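Local structure of CurJ (5TZ6) at residues I226-D231 with E273-D278. The protein is a dehydratase domain of a polyketide synthase module in curacin biosynthesis that, in its unmutated form, probably catalyses a vinylogous dehydration. The protein carries 1 engineered substitution. Sequence-based numbering, arbitrary orientation.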
ATOM      1  N   ILE A 226      -1.049 -32.988 -19.311  1.00 55.55           N
ATOM      2  CA  ILE A 226      -1.431 -34.272 -18.743  1.00 48.45           C
ATOM      3  C   ILE A 226      -1.864 -35.222 -19.847  1.00 52.97           C
ATOM      4  O   ILE A 226      -1.716 -36.444 -19.719  1.00 51.60           O
ATOM      5  CB  ILE A 226      -2.551 -34.079 -17.704  1.00 47.26           C
ATOM      6  CG1 ILE A 226      -2.018 -33.375 -16.454  1.00 46.81           C
ATOM      7  CG2 ILE A 226      -3.214 -35.419 -17.366  1.00 43.41           C
ATOM      8  CD1 ILE A 226      -0.847 -34.084 -15.800  1.00 55.34           C
ATOM      9  N   ALA A 227      -2.392 -34.683 -20.950  1.00 51.18           N
ATOM     10  CA  ALA A 227      -2.908 -35.516 -22.031  1.00 55.71           C
ATOM     11  C   ALA A 227      -1.814 -36.235 -22.806  1.00 57.28           C
ATOM     12  O   ALA A 227      -2.128 -37.138 -23.588  1.00 69.38           O
ATOM     13  CB  ALA A 227      -3.751 -34.671 -22.989  1.00 53.46           C
ATOM     14  N   LEU A 228      -0.550 -35.880 -22.600  1.00 52.79           N
ATOM     15  CA  LEU A 228       0.555 -36.577 -23.239  1.00 53.74           C
ATOM     16  C   LEU A 228       1.204 -37.618 -22.338  1.00 58.33           C
ATOM     17  O   LEU A 228       2.188 -38.239 -22.748  1.00 64.18           O
ATOM     18  CB  LEU A 228       1.613 -35.571 -23.701  1.00 56.75           C
ATOM     19  CG  LEU A 228       1.089 -34.374 -24.489  1.00 58.15           C
ATOM     20  CD1 LEU A 228       2.197 -33.359 -24.698  1.00 59.66           C
ATOM     21  CD2 LEU A 228       0.519 -34.820 -25.829  1.00 65.05           C
ATOM     22  N   VAL A 229       0.686 -37.818 -21.125  1.00 61.15           N
ATOM     23  CA  VAL A 229       1.294 -38.739 -20.171  1.00 69.05           C
ATOM     24  C   VAL A 229       0.239 -39.642 -19.538  1.00 73.83           C
ATOM     25  O   VAL A 229       0.449 -40.190 -18.450  1.00 78.05           O
ATOM     26  CB  VAL A 229       2.068 -37.963 -19.089  1.00 67.21           C
ATOM     27  CG1 VAL A 229       3.114 -37.065 -19.727  1.00 57.96           C
ATOM     28  CG2 VAL A 229       1.109 -37.145 -18.252  1.00 67.98           C
ATOM     29  N   LEU A 230      -0.901 -39.808 -20.213  1.00 67.72           N
ATOM     30  CA  LEU A 230      -1.977 -40.620 -19.651  1.00 58.64           C
ATOM     31  C   LEU A 230      -1.583 -42.088 -19.527  1.00 66.37           C
ATOM     32  O   LEU A 230      -2.144 -42.812 -18.696  1.00 74.34           O
ATOM     33  CB  LEU A 230      -3.242 -40.485 -20.502  1.00 55.95           C
ATOM     34  CG  LEU A 230      -3.931 -39.121 -20.503  1.00 59.59           C
ATOM     35  CD1 LEU A 230      -5.110 -39.115 -21.459  1.00 56.68           C
ATOM     36  CD2 LEU A 230      -4.387 -38.780 -19.095  1.00 58.12           C
ATOM     37  N   ASP A 231      -0.648 -42.551 -20.358  1.00 56.50           N
ATOM     38  CA  ASP A 231      -0.304 -43.972 -20.401  1.00116.18           C
ATOM     39  C   ASP A 231       0.697 -44.384 -19.323  1.00 96.59           C
ATOM     40  O   ASP A 231       0.615 -45.500 -18.793  1.00 94.10           O
ATOM     41  CB  ASP A 231       0.257 -44.320 -21.781  1.00114.78           C
ATOM     42  CG  ASP A 231       1.449 -43.451 -22.164  1.00132.35           C
ATOM     43  OD1 ASP A 231       1.415 -42.228 -21.895  1.00131.30           O
ATOM     44  OD2 ASP A 231       2.423 -43.991 -22.729  1.00143.00           O
ATOM     45  N   GLU A 273      11.767 -37.837 -15.273  1.00 86.78           N
ATOM     46  CA  GLU A 273      10.959 -37.116 -14.307  1.00 82.67           C
ATOM     47  C   GLU A 273      10.670 -35.689 -14.734  1.00 70.44           C
ATOM     48  O   GLU A 273       9.908 -34.996 -14.050  1.00 69.11           O
ATOM     49  CB  GLU A 273      11.633 -37.122 -12.927  1.00 96.23           C
ATOM     50  CG  GLU A 273      11.249 -38.335 -12.094  1.00115.58           C
ATOM     51  CD  GLU A 273      12.333 -38.760 -11.125  1.00138.41           C
ATOM     52  OE1 GLU A 273      13.457 -39.062 -11.580  1.00150.08           O
ATOM     53  OE2 GLU A 273      12.056 -38.798  -9.908  1.00144.94           O
ATOM     54  N   LYS A 274      11.263 -35.229 -15.828  1.00 62.90           N
ATOM     55  CA  LYS A 274      11.016 -33.898 -16.357  1.00 59.26           C
ATOM     56  C   LYS A 274      10.196 -34.015 -17.632  1.00 59.33           C
ATOM     57  O   LYS A 274      10.544 -34.789 -18.531  1.00 62.18           O
ATOM     58  CB  LYS A 274      12.325 -33.175 -16.662  1.00 58.05           C
ATOM     59  CG  LYS A 274      13.192 -32.894 -15.458  1.00 66.40           C
ATOM     60  CD  LYS A 274      14.537 -32.356 -15.908  1.00 71.46           C
ATOM     61  CE  LYS A 274      15.323 -31.806 -14.745  1.00 82.26           C
ATOM     62  NZ  LYS A 274      15.244 -32.710 -13.567  1.00 89.61           N
ATOM     63  N   PHE A 275       9.114 -33.253 -17.708  1.00 56.22           N
ATOM     64  CA  PHE A 275       8.332 -33.134 -18.929  1.00 53.96           C
ATOM     65  C   PHE A 275       8.453 -31.704 -19.432  1.00 56.20           C
ATOM     66  O   PHE A 275       8.122 -30.756 -18.705  1.00 49.50           O
ATOM     67  CB  PHE A 275       6.868 -33.501 -18.701  1.00 50.63           C
ATOM     68  CG  PHE A 275       6.113 -33.713 -19.972  1.00 63.45           C
ATOM     69  CD1 PHE A 275       5.470 -32.658 -20.591  1.00 63.81           C
ATOM     70  CD2 PHE A 275       6.080 -34.961 -20.571  1.00 65.17           C
ATOM     71  CE1 PHE A 275       4.790 -32.847 -21.775  1.00 70.13           C
ATOM     72  CE2 PHE A 275       5.402 -35.157 -21.753  1.00 67.53           C
ATOM     73  CZ  PHE A 275       4.754 -34.101 -22.356  1.00 71.37           C
ATOM     74  N   LYS A 276       8.912 -31.555 -20.676  1.00 56.08           N
ATOM     75  CA  LYS A 276       9.164 -30.254 -21.282  1.00 56.09           C
ATOM     76  C   LYS A 276       8.240 -30.042 -22.476  1.00 56.24           C
ATOM     77  O   LYS A 276       8.042 -30.949 -23.294  1.00 62.62           O
ATOM     78  CB  LYS A 276      10.627 -30.117 -21.714  1.00 53.03           C
ATOM     79  CG  LYS A 276      11.627 -30.332 -20.586  1.00 67.83           C
ATOM     80  CD  LYS A 276      13.047 -30.490 -21.114  1.00 80.63           C
ATOM     81  CE  LYS A 276      14.056 -30.485 -19.972  1.00 91.10           C
ATOM     82  NZ  LYS A 276      15.462 -30.500 -20.463  1.00106.72           N
ATOM     83  N   ALA A 277       7.681 -28.837 -22.570  1.00 49.69           N
ATOM     84  CA  ALA A 277       6.620 -28.562 -23.526  1.00 54.90           C
ATOM     85  C   ALA A 277       6.604 -27.090 -23.920  1.00 53.54           C
ATOM     86  O   ALA A 277       7.046 -26.219 -23.165  1.00 51.46           O
ATOM     87  CB  ALA A 277       5.262 -28.946 -22.942  1.00 39.80           C
ATOM     88  N   ASP A 278       6.090 -26.831 -25.119  1.00 55.57           N
ATOM     89  CA  ASP A 278       5.689 -25.506 -25.564  1.00 61.00           C
ATOM     90  C   ASP A 278       4.174 -25.490 -25.718  1.00 58.65           C
ATOM     91  O   ASP A 278       3.569 -26.477 -26.164  1.00 61.97           O
ATOM     92  CB  ASP A 278       6.356 -25.134 -26.892  1.00 75.09           C
ATOM     93  CG  ASP A 278       7.858 -24.900 -26.756  1.00 99.49           C
ATOM     94  OD1 ASP A 278       8.296 -24.381 -25.708  1.00108.17           O
ATOM     95  OD2 ASP A 278       8.602 -25.235 -27.703  1.00116.97           O
TER
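L228 meets the outer end of the F275 ring, and V229 its CE2–CD2 side, inside the double hotdog fold of a polyketide synthase dehydratase. The segment 226-231 belongs to the loop that follows helix 215-223. The segment 273-278 opens strand 274-282. The two backbones stay apart, with the CA atoms of V229 and F275 9.1 Å from each other. The ring and the loop side chains together bridge that distance. The CG of F275 stands anti to the backbone N (chi1 -166°), which directs the ring off the strand to the loop. Backbone hydrogen bonding ties F275 to G297 on strand 288-300, so the ring projects from a strand held within its sheet.

The two loop residues use different parts of the ring. L228 runs at about a right angle to the phenylalanine side chain. Its CD1 lies at the ring edge, near the ring plane, 3.5 Å from F275 CZ. V229 comes from the opposite direction to F275, and its CG1 approaches the ring obliquely. That methyl lies anti to the carbonyl carbon (chi1 -57°) and sits 3.6 Å from F275 CE2. The contact is apolar and mostly buried. With an alanine at F275, the methyls of L228 and V229 would probably lose their aromatic partner and a gap would open between loop and strand.

I225 also touches F275. V229 in turn packs on F240, which lines the pocket of the bound hydroxy-methylheptenoic acid. The V229 side chain itself is about 9 Å from this ligand, consistent with a place just behind the pocket wall. Within the loop, V229 N hydrogen-bonds to I226 O at 3.1 Å. Leucine contact extends back along the side chain, with L228 CB 3.7 Å from F275 CZ.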